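Local coordinates for protein FAD-dependent pyridine nucleotide-disulphide oxidoreductase (Desulfovibrio vulgaris, PDB 3IWA) that probably transfers electrons from NADH or NADPH through bound FAD to an acceptor not yet defined, as in other pyridine nucleotide-disulphide oxidoreductases, at residues 123-128 against 140-145; 186-191 against 215-220; 193-198 against 219-224; 223-228 against 236-241. All coordinates share one frame; numbering follows the deposited sequence.

Contact 1 of 4, residues 123-128 against 140-145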
loop_
_atom_site.group_PDB
_atom_site.type_symbol
_atom_site.label_atom_id
_atom_site.label_comp_id
_atom_site.label_asym_id
_atom_site.label_seq_id
_atom_site.Cartn_x
_atom_site.Cartn_y
_atom_site.Cartn_z
ATOM N N SER A 123 3.285 -29.530 -0.177
ATOM C CA SER A 123 1.949 -30.057 -0.305
ATOM C C SER A 123 1.923 -31.057 -1.459
ATOM O O SER A 123 2.926 -31.231 -2.142
ATOM C CB SER A 123 0.997 -28.899 -0.577
ATOM O OG SER A 123 1.469 -28.171 -1.697
ATOM N N LYS A 124 0.773 -31.703 -1.651
ATOM C CA LYS A 124 0.525 -32.626 -2.766
ATOM C C LYS A 124 -0.761 -32.190 -3.444
ATOM O O LYS A 124 -1.701 -31.719 -2.776
ATOM C CB LYS A 124 0.385 -34.105 -2.315
ATOM C CG LYS A 124 -0.086 -34.285 -0.850
ATOM C CD LYS A 124 -0.820 -35.604 -0.541
ATOM C CE LYS A 124 -1.362 -35.584 0.911
ATOM N NZ LYS A 124 -2.291 -36.711 1.275
ATOM N N ALA A 125 -0.785 -32.363 -4.765
ATOM C CA ALA A 125 -1.926 -32.041 -5.597
ATOM C C ALA A 125 -3.125 -32.910 -5.210
ATOM O O ALA A 125 -2.988 -34.134 -4.995
ATOM C CB ALA A 125 -1.573 -32.202 -7.091
ATOM N N ASN A 126 -4.279 -32.263 -5.051
ATOM C CA ASN A 126 -5.534 -32.999 -4.934
ATOM C C ASN A 126 -5.826 -33.686 -6.292
ATOM O O ASN A 126 -5.746 -33.069 -7.380
ATOM C CB ASN A 126 -6.693 -32.081 -4.533
ATOM C CG ASN A 126 -6.648 -31.645 -3.057
ATOM O OD1 ASN A 126 -5.815 -32.095 -2.265
ATOM N ND2 ASN A 126 -7.572 -30.763 -2.689
ATOM N N ARG A 127 -6.138 -34.971 -6.217
ATOM C CA ARG A 127 -6.334 -35.788 -7.420
ATOM C C ARG A 127 -7.742 -36.343 -7.374
ATOM O O ARG A 127 -8.071 -37.035 -6.432
ATOM C CB ARG A 127 -5.305 -36.922 -7.436
ATOM C CG ARG A 127 -4.523 -37.022 -8.714
ATOM C CD ARG A 127 -3.033 -37.155 -8.450
ATOM N NE ARG A 127 -2.335 -37.487 -9.695
ATOM C CZ ARG A 127 -1.033 -37.323 -9.911
ATOM N NH1 ARG A 127 -0.515 -37.658 -11.090
ATOM N NH2 ARG A 127 -0.250 -36.819 -8.965
ATOM N N PRO A 128 -8.590 -36.003 -8.369
ATOM C CA PRO A 128 -9.933 -36.575 -8.449
ATOM C C PRO A 128 -9.879 -38.102 -8.512
ATOM O O PRO A 128 -9.029 -38.642 -9.215
ATOM C CB PRO A 128 -10.475 -36.032 -9.772
ATOM C CG PRO A 128 -9.707 -34.842 -10.052
ATOM C CD PRO A 128 -8.345 -35.057 -9.469
ATOM N N PRO A 140 0.936 -32.735 -11.820
ATOM C CA PRO A 140 0.535 -31.932 -10.684
ATOM C C PRO A 140 1.426 -30.711 -10.630
ATOM O O PRO A 140 2.609 -30.819 -10.923
ATOM C CB PRO A 140 0.851 -32.835 -9.482
ATOM C CG PRO A 140 2.063 -33.602 -9.907
ATOM C CD PRO A 140 1.896 -33.789 -11.425
ATOM N N VAL A 141 0.855 -29.562 -10.297
ATOM C CA VAL A 141 1.647 -28.353 -10.026
ATOM C C VAL A 141 1.100 -27.691 -8.755
ATOM O O VAL A 141 0.003 -27.142 -8.768
ATOM C CB VAL A 141 1.611 -27.389 -11.235
ATOM C CG1 VAL A 141 2.357 -26.088 -10.912
ATOM C CG2 VAL A 141 2.194 -28.095 -12.461
ATOM N N THR A 142 1.848 -27.799 -7.656
ATOM C CA THR A 142 1.368 -27.368 -6.326
ATOM C C THR A 142 1.905 -26.011 -5.870
ATOM O O THR A 142 1.511 -25.501 -4.827
ATOM C CB THR A 142 1.751 -28.394 -5.214
ATOM O OG1 THR A 142 3.189 -28.437 -5.052
ATOM C CG2 THR A 142 1.183 -29.793 -5.529
ATOM N N ASN A 143 2.841 -25.459 -6.618
ATOM C CA ASN A 143 3.440 -24.179 -6.257
ATOM C C ASN A 143 4.086 -23.517 -7.478
ATOM O O ASN A 143 4.300 -24.154 -8.519
ATOM C CB ASN A 143 4.441 -24.344 -5.086
ATOM C CG ASN A 143 5.672 -25.173 -5.462
ATOM O OD1 ASN A 143 6.397 -24.831 -6.389
ATOM N ND2 ASN A 143 5.918 -26.248 -4.724
ATOM N N LEU A 144 4.379 -22.234 -7.328
ATOM C CA LEU A 144 4.881 -21.396 -8.406
ATOM C C LEU A 144 6.243 -21.833 -8.924
ATOM O O LEU A 144 6.556 -21.632 -10.106
ATOM C CB LEU A 144 4.984 -19.938 -7.914
ATOM C CG LEU A 144 3.687 -19.158 -7.907
ATOM C CD1 LEU A 144 4.015 -17.673 -7.704
ATOM C CD2 LEU A 144 2.972 -19.371 -9.264
ATOM N N ASP A 145 7.065 -22.398 -8.041
ATOM C CA ASP A 145 8.359 -22.961 -8.448
ATOM C C ASP A 145 8.154 -24.139 -9.355
ATOM O O ASP A 145 8.863 -24.298 -10.340
ATOM C CB ASP A 145 9.182 -23.430 -7.240
ATOM C CG ASP A 145 9.845 -22.279 -6.488
ATOM O OD1 ASP A 145 9.756 -21.111 -6.958
ATOM O OD2 ASP A 145 10.460 -22.561 -5.424
#
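T142, whose backbone N donates to E146 OE2, lays its methyl on the strand at A125. T142 CG2 is 3.3 Å from A125 N and 3.7 Å from K124 C, so the methyl rests on the peptide link between those residues. Its placement follows from the torsion: with chi1 at 66°, CG2 stands anti to the carbonyl carbon. S123 OG approaches the methine of the same threonine, 3.5 Å from T142 CB. Two residues earlier, P140 CB meets A125 CB at 3.5 Å, closer than carbon pairs usually come. R127 bends at chi2 (132°), which brings its guanidinium obliquely to the proline ring, NH2 lying 4.1 Å from P140 CG; its NH1 makes a weak hydrogen bond to M133 O.

Both segments are anchored by other partners. K124 pairs through its backbone with S257, in the two-stranded antiparallel ribbon 123-125/256-258. P140 ends an outer strand of a parallel sheet, and N143 caps helix 144-153 by accepting from E146 N. The contact thus joins the ribbon to a strand-to-helix turn by a threonine methyl on a peptide, an alanine methyl on a proline ring, and a guanidinium beside that ring, without a hydrogen bond between the segments, which implies that shape and van der Waals fit hold it.

Contact 2 of 4, residues 186-191 against 215-220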
loop_
_atom_site.group_PDB
_atom_site.type_symbol
_atom_site.label_atom_id
_atom_site.label_comp_id
_atom_site.label_asym_id
_atom_site.label_seq_id
_atom_site.Cartn_x
_atom_site.Cartn_y
_atom_site.Cartn_z
ATOM N N THR A 186 -4.849 -24.096 -25.219
ATOM C CA THR A 186 -5.034 -24.203 -23.785
ATOM C C THR A 186 -6.477 -24.015 -23.388
ATOM O O THR A 186 -7.123 -23.071 -23.823
ATOM C CB THR A 186 -4.141 -23.181 -23.059
ATOM O OG1 THR A 186 -2.809 -23.316 -23.552
ATOM C CG2 THR A 186 -4.110 -23.439 -21.568
ATOM N N THR A 187 -6.956 -24.929 -22.547
ATOM C CA THR A 187 -8.319 -24.909 -22.008
ATOM C C THR A 187 -8.271 -25.066 -20.490
ATOM O O THR A 187 -7.547 -25.911 -19.969
ATOM C CB THR A 187 -9.151 -26.049 -22.580
ATOM O OG1 THR A 187 -9.012 -26.042 -24.000
ATOM C CG2 THR A 187 -10.623 -25.924 -22.196
ATOM N N VAL A 188 -9.021 -24.234 -19.785
ATOM C CA VAL A 188 -9.152 -24.344 -18.327
ATOM C C VAL A 188 -10.500 -24.936 -18.046
ATOM O O VAL A 188 -11.474 -24.504 -18.609
ATOM C CB VAL A 188 -9.035 -22.983 -17.592
ATOM C CG1 VAL A 188 -9.237 -23.181 -16.106
ATOM C CG2 VAL A 188 -7.706 -22.336 -17.841
ATOM N N VAL A 189 -10.534 -25.948 -17.191
ATOM C CA VAL A 189 -11.762 -26.573 -16.751
ATOM C C VAL A 189 -11.874 -26.450 -15.227
ATOM O O VAL A 189 -11.041 -26.933 -14.499
ATOM C CB VAL A 189 -11.820 -28.087 -17.178
ATOM C CG1 VAL A 189 -13.068 -28.780 -16.583
ATOM C CG2 VAL A 189 -11.760 -28.221 -18.720
ATOM N N GLU A 190 -12.948 -25.820 -14.773
ATOM C CA GLU A 190 -13.157 -25.509 -13.374
ATOM C C GLU A 190 -14.522 -26.047 -12.922
ATOM O O GLU A 190 -15.554 -25.797 -13.527
ATOM C CB GLU A 190 -13.038 -23.997 -13.172
ATOM C CG GLU A 190 -13.478 -23.464 -11.804
ATOM C CD GLU A 190 -12.701 -24.032 -10.655
ATOM O OE1 GLU A 190 -11.466 -23.906 -10.684
ATOM O OE2 GLU A 190 -13.314 -24.594 -9.719
ATOM N N LEU A 191 -14.486 -26.769 -11.828
ATOM C CA LEU A 191 -15.652 -27.317 -11.198
ATOM C C LEU A 191 -16.602 -26.224 -10.641
ATOM O O LEU A 191 -17.807 -26.271 -10.870
ATOM C CB LEU A 191 -15.182 -28.285 -10.119
ATOM C CG LEU A 191 -16.235 -28.981 -9.259
ATOM C CD1 LEU A 191 -16.972 -30.033 -10.075
ATOM C CD2 LEU A 191 -15.562 -29.598 -8.010
ATOM N N ASN A 215 -7.822 -13.897 -25.451
ATOM C CA ASN A 215 -6.494 -14.313 -25.889
ATOM C C ASN A 215 -6.452 -15.837 -26.111
ATOM O O ASN A 215 -5.427 -16.469 -25.902
ATOM C CB ASN A 215 -5.414 -13.823 -24.904
ATOM C CG ASN A 215 -5.308 -12.296 -24.859
ATOM O OD1 ASN A 215 -4.370 -11.700 -25.402
ATOM N ND2 ASN A 215 -6.270 -11.659 -24.212
ATOM N N ASP A 216 -7.596 -16.400 -26.509
ATOM C CA ASP A 216 -7.704 -17.773 -27.028
ATOM C C ASP A 216 -7.658 -18.909 -26.005
ATOM O O ASP A 216 -7.623 -20.083 -26.390
ATOM C CB ASP A 216 -6.618 -18.051 -28.071
ATOM C CG ASP A 216 -6.743 -17.185 -29.300
ATOM O OD1 ASP A 216 -7.711 -16.409 -29.433
ATOM O OD2 ASP A 216 -5.862 -17.312 -30.167
ATOM N N VAL A 217 -7.636 -18.591 -24.719
ATOM C CA VAL A 217 -7.802 -19.628 -23.725
ATOM C C VAL A 217 -9.298 -19.884 -23.609
ATOM O O VAL A 217 -10.071 -18.971 -23.357
ATOM C CB VAL A 217 -7.201 -19.238 -22.377
ATOM C CG1 VAL A 217 -7.532 -20.267 -21.352
ATOM C CG2 VAL A 217 -5.716 -19.072 -22.517
ATOM N N VAL A 218 -9.711 -21.123 -23.824
ATOM C CA VAL A 218 -11.087 -21.493 -23.595
ATOM C C VAL A 218 -11.264 -21.812 -22.120
ATOM O O VAL A 218 -10.403 -22.488 -21.512
ATOM C CB VAL A 218 -11.467 -22.724 -24.435
ATOM C CG1 VAL A 218 -12.915 -23.179 -24.129
ATOM C CG2 VAL A 218 -11.270 -22.416 -25.939
ATOM N N VAL A 219 -12.391 -21.370 -21.556
ATOM C CA VAL A 219 -12.713 -21.617 -20.152
ATOM C C VAL A 219 -14.045 -22.326 -19.952
ATOM O O VAL A 219 -15.055 -21.902 -20.460
ATOM C CB VAL A 219 -12.708 -20.295 -19.362
ATOM C CG1 VAL A 219 -12.970 -20.556 -17.884
ATOM C CG2 VAL A 219 -11.380 -19.569 -19.565
ATOM N N HIS A 220 -14.052 -23.400 -19.185
ATOM C CA HIS A 220 -15.296 -24.062 -18.849
ATOM C C HIS A 220 -15.412 -24.063 -17.350
ATOM O O HIS A 220 -14.505 -24.543 -16.662
ATOM C CB HIS A 220 -15.349 -25.512 -19.377
ATOM C CG HIS A 220 -15.238 -25.625 -20.871
ATOM N ND1 HIS A 220 -16.192 -25.126 -21.730
ATOM C CD2 HIS A 220 -14.276 -26.173 -21.657
ATOM C CE1 HIS A 220 -15.818 -25.356 -22.978
ATOM N NE2 HIS A 220 -14.660 -25.990 -22.960
#
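The imidazole of H220 touches not only its bridge partner V189 but also T187, two residues back. CD2 is 3.7 Å from T187 CG2, the two side chains meeting at a slant, whereas V189 CG2 sits at the ring edge, near the ring plane, 4.4 Å from CD2. Chi1 of -61° holds H220 CG anti to the carbonyl carbon and so directs the ring back along the strand. V218 lies alongside T187, pointing the same way.

Under these side chains runs a regular parallel ladder, the two short strands being inclined by 16°. V188 is bonded at both its N and its O: its N donates to V218 O at 2.8 Å, and its O accepts from H220 N at 2.9 Å. E190 N to H220 O, 2.8 Å, closes one end, while the longer bond from V218 N to T186 O, 3.2 Å, closes the other. There the chain has just left helix 202-214 through a Schellman motif with D216, at phi 77°, as its C-prime residue. On the opposite face V188 CG2 meets V217 CG1 at 4.1 Å.

E190, just past the strand, accepts at OE1 from G167 N in the probable glycine-rich turn and at OE2 from A192 N; this is consistent with the acidic position that binds the adenosine ribose in many NAD-binding Rossmann domains. The pair belongs to the beta-alpha-beta unit 185-189, 202-214, 218-220: V188 packs on helix 169-182, V217 and V219 on helix 202-214, and strand 161-165 lies along the other side of strand 185-189.

Contact 3 of 4, residues 193-198 against 219-224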
loop_
_atom_site.group_PDB
_atom_site.type_symbol
_atom_site.label_atom_id
_atom_site.label_comp_id
_atom_site.label_asym_id
_atom_site.label_seq_id
_atom_site.Cartn_x
_atom_site.Cartn_y
_atom_site.Cartn_z
ATOM N N ASP A 193 -18.587 -22.615 -10.205
ATOM C CA ASP A 193 -19.259 -21.791 -11.225
ATOM C C ASP A 193 -18.481 -20.540 -11.639
ATOM O O ASP A 193 -19.011 -19.696 -12.371
ATOM C CB ASP A 193 -20.656 -21.384 -10.750
ATOM C CG ASP A 193 -20.630 -20.421 -9.538
ATOM O OD1 ASP A 193 -19.562 -19.831 -9.233
ATOM O OD2 ASP A 193 -21.699 -20.243 -8.887
ATOM N N GLN A 194 -17.260 -20.391 -11.134
ATOM C CA GLN A 194 -16.425 -19.288 -11.527
ATOM C C GLN A 194 -14.969 -19.715 -11.460
ATOM O O GLN A 194 -14.630 -20.600 -10.698
ATOM C CB GLN A 194 -16.669 -18.085 -10.593
ATOM C CG GLN A 194 -16.418 -18.374 -9.103
ATOM C CD GLN A 194 -16.292 -17.114 -8.252
ATOM O OE1 GLN A 194 -17.263 -16.670 -7.655
ATOM N NE2 GLN A 194 -15.096 -16.514 -8.235
ATOM N N ILE A 195 -14.114 -19.082 -12.255
ATOM C CA ILE A 195 -12.684 -19.166 -12.055
ATOM C C ILE A 195 -12.299 -18.285 -10.870
ATOM O O ILE A 195 -13.090 -17.433 -10.434
ATOM C CB ILE A 195 -11.888 -18.767 -13.324
ATOM C CG1 ILE A 195 -12.122 -17.297 -13.685
ATOM C CG2 ILE A 195 -12.212 -19.762 -14.505
ATOM C CD1 ILE A 195 -11.083 -16.742 -14.637
ATOM N N MET A 196 -11.090 -18.515 -10.351
ATOM C CA MET A 196 -10.586 -17.910 -9.112
ATOM C C MET A 196 -11.543 -17.958 -7.898
ATOM O O MET A 196 -11.625 -16.988 -7.145
ATOM C CB MET A 196 -10.134 -16.473 -9.374
ATOM C CG MET A 196 -8.923 -16.363 -10.297
ATOM S SD MET A 196 -7.416 -16.930 -9.551
ATOM C CE MET A 196 -6.908 -15.359 -8.928
ATOM N N PRO A 197 -12.214 -19.100 -7.665
ATOM C CA PRO A 197 -13.131 -19.120 -6.544
ATOM C C PRO A 197 -12.413 -18.910 -5.220
ATOM O O PRO A 197 -11.362 -19.472 -4.999
ATOM C CB PRO A 197 -13.764 -20.516 -6.622
ATOM C CG PRO A 197 -12.855 -21.327 -7.480
ATOM C CD PRO A 197 -12.233 -20.364 -8.412
ATOM N N GLY A 198 -12.972 -18.054 -4.369
ATOM C CA GLY A 198 -12.344 -17.733 -3.100
ATOM C C GLY A 198 -11.286 -16.640 -3.163
ATOM O O GLY A 198 -10.815 -16.207 -2.116
ATOM N N VAL A 219 -12.391 -21.370 -21.556
ATOM C CA VAL A 219 -12.713 -21.617 -20.152
ATOM C C VAL A 219 -14.045 -22.326 -19.952
ATOM O O VAL A 219 -15.055 -21.902 -20.460
ATOM C CB VAL A 219 -12.708 -20.295 -19.362
ATOM C CG1 VAL A 219 -12.970 -20.556 -17.884
ATOM C CG2 VAL A 219 -11.380 -19.569 -19.565
ATOM N N HIS A 220 -14.052 -23.400 -19.185
ATOM C CA HIS A 220 -15.296 -24.062 -18.849
ATOM C C HIS A 220 -15.412 -24.063 -17.350
ATOM O O HIS A 220 -14.505 -24.543 -16.662
ATOM C CB HIS A 220 -15.349 -25.512 -19.377
ATOM C CG HIS A 220 -15.238 -25.625 -20.871
ATOM N ND1 HIS A 220 -16.192 -25.126 -21.730
ATOM C CD2 HIS A 220 -14.276 -26.173 -21.657
ATOM C CE1 HIS A 220 -15.818 -25.356 -22.978
ATOM N NE2 HIS A 220 -14.660 -25.990 -22.960
ATOM N N THR A 221 -16.529 -23.527 -16.862
ATOM C CA THR A 221 -16.899 -23.542 -15.448
ATOM C C THR A 221 -18.129 -24.431 -15.195
ATOM O O THR A 221 -18.818 -24.862 -16.121
ATOM C CB THR A 221 -17.147 -22.088 -14.924
ATOM O OG1 THR A 221 -18.058 -21.393 -15.780
ATOM C CG2 THR A 221 -15.830 -21.310 -14.877
ATOM N N GLY A 222 -18.423 -24.696 -13.933
ATOM C CA GLY A 222 -19.446 -25.649 -13.602
ATOM C C GLY A 222 -19.276 -26.981 -14.325
ATOM O O GLY A 222 -20.267 -27.612 -14.688
ATOM N N GLU A 223 -18.024 -27.427 -14.488
ATOM C CA GLU A 223 -17.705 -28.597 -15.298
ATOM C C GLU A 223 -16.743 -29.541 -14.592
ATOM O O GLU A 223 -15.687 -29.128 -14.114
ATOM C CB GLU A 223 -17.133 -28.140 -16.624
ATOM C CG GLU A 223 -17.032 -29.269 -17.643
ATOM C CD GLU A 223 -17.057 -28.811 -19.070
ATOM O OE1 GLU A 223 -17.633 -27.753 -19.378
ATOM O OE2 GLU A 223 -16.521 -29.561 -19.907
ATOM N N LYS A 224 -17.136 -30.815 -14.527
ATOM C CA LYS A 224 -16.454 -31.825 -13.717
ATOM C C LYS A 224 -15.660 -32.790 -14.590
ATOM O O LYS A 224 -16.127 -33.178 -15.660
ATOM C CB LYS A 224 -17.470 -32.630 -12.883
ATOM C CG LYS A 224 -16.833 -33.774 -12.067
ATOM C CD LYS A 224 -17.825 -34.528 -11.150
ATOM C CE LYS A 224 -17.122 -35.097 -9.893
ATOM N NZ LYS A 224 -18.048 -35.534 -8.776
#
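I195 CG2 and V219 CG1 meet at 3.6 Å where the loop that follows strand 185-189 folds back over strand 218-220, the last strand of a Rossmann-type beta-alpha-beta unit. The two side chains cross at about a right angle, methyl against methyl. I195 holds chi1 at 64°, which sends CG2 anti to the carbonyl carbon and beside the backbone N, on the flank that faces the strand.

The same methyl also touches the next inward-pointing residue, T221, whose CG2 is 4.0 Å from it. T221 CG2 lies against the loop backbone as well, 3.8 Å from I195 N and 3.9 Å from Q194 C, and its CB comes to 3.9 Å from D193 C. Carbon thus faces both carbon and peptide here, and the polar branch of the threonine is used by another partner: T221 OG1 bonds to NH1 of R209 on helix 202-214. Just past the strand, G222 N comes to 4.1 Å from D193 CA.

Second-shell bonds set the loop in place. G222 is tied through its backbone to A192, and M196 to G167 in the probable glycine-rich turn, so the loop is pinned on both sides of I195. L172 of helix 169-182 touches I195, and L212 of helix 202-214 touches V219, so each member of the pair also has a helix residue against it. The bend after I195 is clasped by the Q194 amide, which also donates to T200 O: Q194 NE2 reaches I195 O at 3.1 Å, with 158° at the hydrogen and the donor tilted 29° from the carbonyl plane.

Contact 4 of 4, residues 223-228 against 236-241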
loop_
_atom_site.group_PDB
_atom_site.type_symbol
_atom_site.label_atom_id
_atom_site.label_comp_id
_atom_site.label_asym_id
_atom_site.label_seq_id
_atom_site.Cartn_x
_atom_site.Cartn_y
_atom_site.Cartn_z
ATOM N N GLU A 223 -18.024 -27.427 -14.488
ATOM C CA GLU A 223 -17.705 -28.597 -15.298
ATOM C C GLU A 223 -16.743 -29.541 -14.592
ATOM O O GLU A 223 -15.687 -29.128 -14.114
ATOM C CB GLU A 223 -17.133 -28.140 -16.624
ATOM C CG GLU A 223 -17.032 -29.269 -17.643
ATOM C CD GLU A 223 -17.057 -28.811 -19.070
ATOM O OE1 GLU A 223 -17.633 -27.753 -19.378
ATOM O OE2 GLU A 223 -16.521 -29.561 -19.907
ATOM N N LYS A 224 -17.136 -30.815 -14.527
ATOM C CA LYS A 224 -16.454 -31.825 -13.717
ATOM C C LYS A 224 -15.660 -32.790 -14.590
ATOM O O LYS A 224 -16.127 -33.178 -15.660
ATOM C CB LYS A 224 -17.470 -32.630 -12.883
ATOM C CG LYS A 224 -16.833 -33.774 -12.067
ATOM C CD LYS A 224 -17.825 -34.528 -11.150
ATOM C CE LYS A 224 -17.122 -35.097 -9.893
ATOM N NZ LYS A 224 -18.048 -35.534 -8.776
ATOM N N VAL A 225 -14.487 -33.202 -14.106
ATOM C CA VAL A 225 -13.662 -34.168 -14.812
ATOM C C VAL A 225 -14.194 -35.551 -14.427
ATOM O O VAL A 225 -14.287 -35.893 -13.241
ATOM C CB VAL A 225 -12.132 -34.043 -14.483
ATOM C CG1 VAL A 225 -11.378 -35.227 -15.048
ATOM C CG2 VAL A 225 -11.543 -32.763 -15.021
ATOM N N VAL A 226 -14.546 -36.329 -15.445
ATOM C CA VAL A 226 -15.120 -37.661 -15.246
ATOM C C VAL A 226 -14.095 -38.779 -15.413
ATOM O O VAL A 226 -14.113 -39.748 -14.651
ATOM C CB VAL A 226 -16.348 -37.877 -16.158
ATOM C CG1 VAL A 226 -16.540 -39.339 -16.470
ATOM C CG2 VAL A 226 -17.612 -37.307 -15.470
ATOM N N ARG A 227 -13.221 -38.654 -16.401
ATOM C CA ARG A 227 -12.085 -39.539 -16.521
ATOM C C ARG A 227 -11.077 -38.979 -17.548
ATOM O O ARG A 227 -11.414 -38.120 -18.360
ATOM C CB ARG A 227 -12.534 -40.961 -16.907
ATOM C CG ARG A 227 -12.930 -41.110 -18.369
ATOM C CD ARG A 227 -13.245 -42.570 -18.799
ATOM N NE ARG A 227 -14.045 -42.460 -20.011
ATOM C CZ ARG A 227 -15.332 -42.139 -20.023
ATOM N NH1 ARG A 227 -16.000 -41.983 -18.899
ATOM N NH2 ARG A 227 -15.960 -42.002 -21.171
ATOM N N LEU A 228 -9.837 -39.458 -17.453
ATOM C CA LEU A 228 -8.817 -39.234 -18.468
ATOM C C LEU A 228 -8.639 -40.516 -19.306
ATOM O O LEU A 228 -8.625 -41.617 -18.771
ATOM C CB LEU A 228 -7.480 -38.849 -17.850
ATOM C CG LEU A 228 -7.443 -37.673 -16.875
ATOM C CD1 LEU A 228 -5.968 -37.224 -16.637
ATOM C CD2 LEU A 228 -8.315 -36.516 -17.344
ATOM N N ALA A 236 -4.359 -38.696 -23.618
ATOM C CA ALA A 236 -4.747 -38.192 -24.929
ATOM C C ALA A 236 -6.083 -37.427 -24.899
ATOM O O ALA A 236 -6.354 -36.606 -25.797
ATOM C CB ALA A 236 -4.837 -39.359 -25.916
ATOM N N ARG A 237 -6.942 -37.723 -23.918
ATOM C CA ARG A 237 -8.250 -37.078 -23.842
ATOM C C ARG A 237 -8.700 -36.858 -22.388
ATOM O O ARG A 237 -8.472 -37.695 -21.521
ATOM C CB ARG A 237 -9.301 -37.912 -24.587
ATOM C CG ARG A 237 -9.058 -38.074 -26.090
ATOM C CD ARG A 237 -10.084 -39.022 -26.731
ATOM N NE ARG A 237 -9.960 -40.396 -26.203
ATOM C CZ ARG A 237 -9.021 -41.276 -26.574
ATOM N NH1 ARG A 237 -8.990 -42.494 -26.026
ATOM N NH2 ARG A 237 -8.105 -40.953 -27.486
ATOM N N VAL A 238 -9.321 -35.711 -22.131
ATOM C CA VAL A 238 -10.042 -35.485 -20.865
ATOM C C VAL A 238 -11.551 -35.545 -21.113
ATOM O O VAL A 238 -12.097 -34.837 -21.944
ATOM C CB VAL A 238 -9.710 -34.111 -20.235
ATOM C CG1 VAL A 238 -10.483 -33.931 -18.896
ATOM C CG2 VAL A 238 -8.186 -33.946 -20.075
ATOM N N ILE A 239 -12.237 -36.395 -20.380
ATOM C CA ILE A 239 -13.704 -36.479 -20.526
ATOM C C ILE A 239 -14.294 -35.764 -19.352
ATOM O O ILE A 239 -14.035 -36.131 -18.226
ATOM C CB ILE A 239 -14.248 -37.957 -20.541
ATOM C CG1 ILE A 239 -13.349 -38.841 -21.428
ATOM C CG2 ILE A 239 -15.728 -37.965 -20.973
ATOM C CD1 ILE A 239 -13.171 -38.315 -22.877
ATOM N N THR A 240 -15.091 -34.753 -19.634
ATOM C CA THR A 240 -15.840 -34.077 -18.605
ATOM C C THR A 240 -17.272 -34.588 -18.645
ATOM O O THR A 240 -17.605 -35.419 -19.506
ATOM C CB THR A 240 -15.785 -32.557 -18.778
ATOM O OG1 THR A 240 -16.583 -32.152 -19.889
ATOM C CG2 THR A 240 -14.323 -32.079 -18.976
ATOM N N ASP A 241 -18.105 -34.120 -17.710
ATOM C CA ASP A 241 -19.544 -34.437 -17.728
ATOM C C ASP A 241 -20.301 -33.691 -18.836
ATOM O O ASP A 241 -21.518 -33.882 -19.016
ATOM C CB ASP A 241 -20.216 -34.192 -16.357
ATOM C CG ASP A 241 -20.117 -32.723 -15.862
ATOM O OD1 ASP A 241 -19.339 -31.905 -16.429
ATOM O OD2 ASP A 241 -20.823 -32.398 -14.874
#
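A classic beta bulge interrupts the hairpin of strands 225-230 and 235-240, where V226 and R227 both face I239. I239 O accepts from V226 N at 2.8 Å, in the carbonyl plane, and from R227 N at 3.2 Å, tilted 16° from that plane. I239 N donates to R227 O at 2.8 Å. Beyond the bulge the register slips by one, and V225 stands opposite T240 with diverging side chains.

Toward the open end, T240 OG1 donates to E223 OE2 at 2.6 Å, meeting the oxygen on its anti side, 31° out of the carboxylate plane; R243 NE forms a salt bridge with the same oxygen, which probably steadies its negative charge. D241 and K224 are linked twice: K224 N to OD1 (3.1 Å), from above the carboxylate plane, and D241 N to K224 O (3.0 Å).

R227 and I239 run side by side, I239 CG2 lying 4.0 Å above one guanidinium face near its rim, while NE of R227 is salt-bridged to E229. On the other face of the hairpin, L228 CD2 packs at 3.7 Å on V238 CG1. V225 and V238 rest on strand 161-165 of the parallel sheet, and I239 touches strand 244-246.

Overall arrangement
Contact 2 is the buried one, contacts 3 and 4 are partly buried, and contact 1 lies at the surface. Contacts 2 and 3 hold the same element, strand 218-220: one binds it to strand 185-189 through backbone hydrogen bonds, the other lays a loop over it by apolar touch. Contact 4 begins where contact 3 ends, sharing E223 and K224, and adds side-chain hydrogen bonds to a hairpin ladder. A probable bond between E190 O and E223 N, 3.1 Å, ties contact 2 to this junction. Contact 1 stands apart, its centre about 18 to 19 Å from the other centres, and, like contact 3, has no hydrogen bond between its segments.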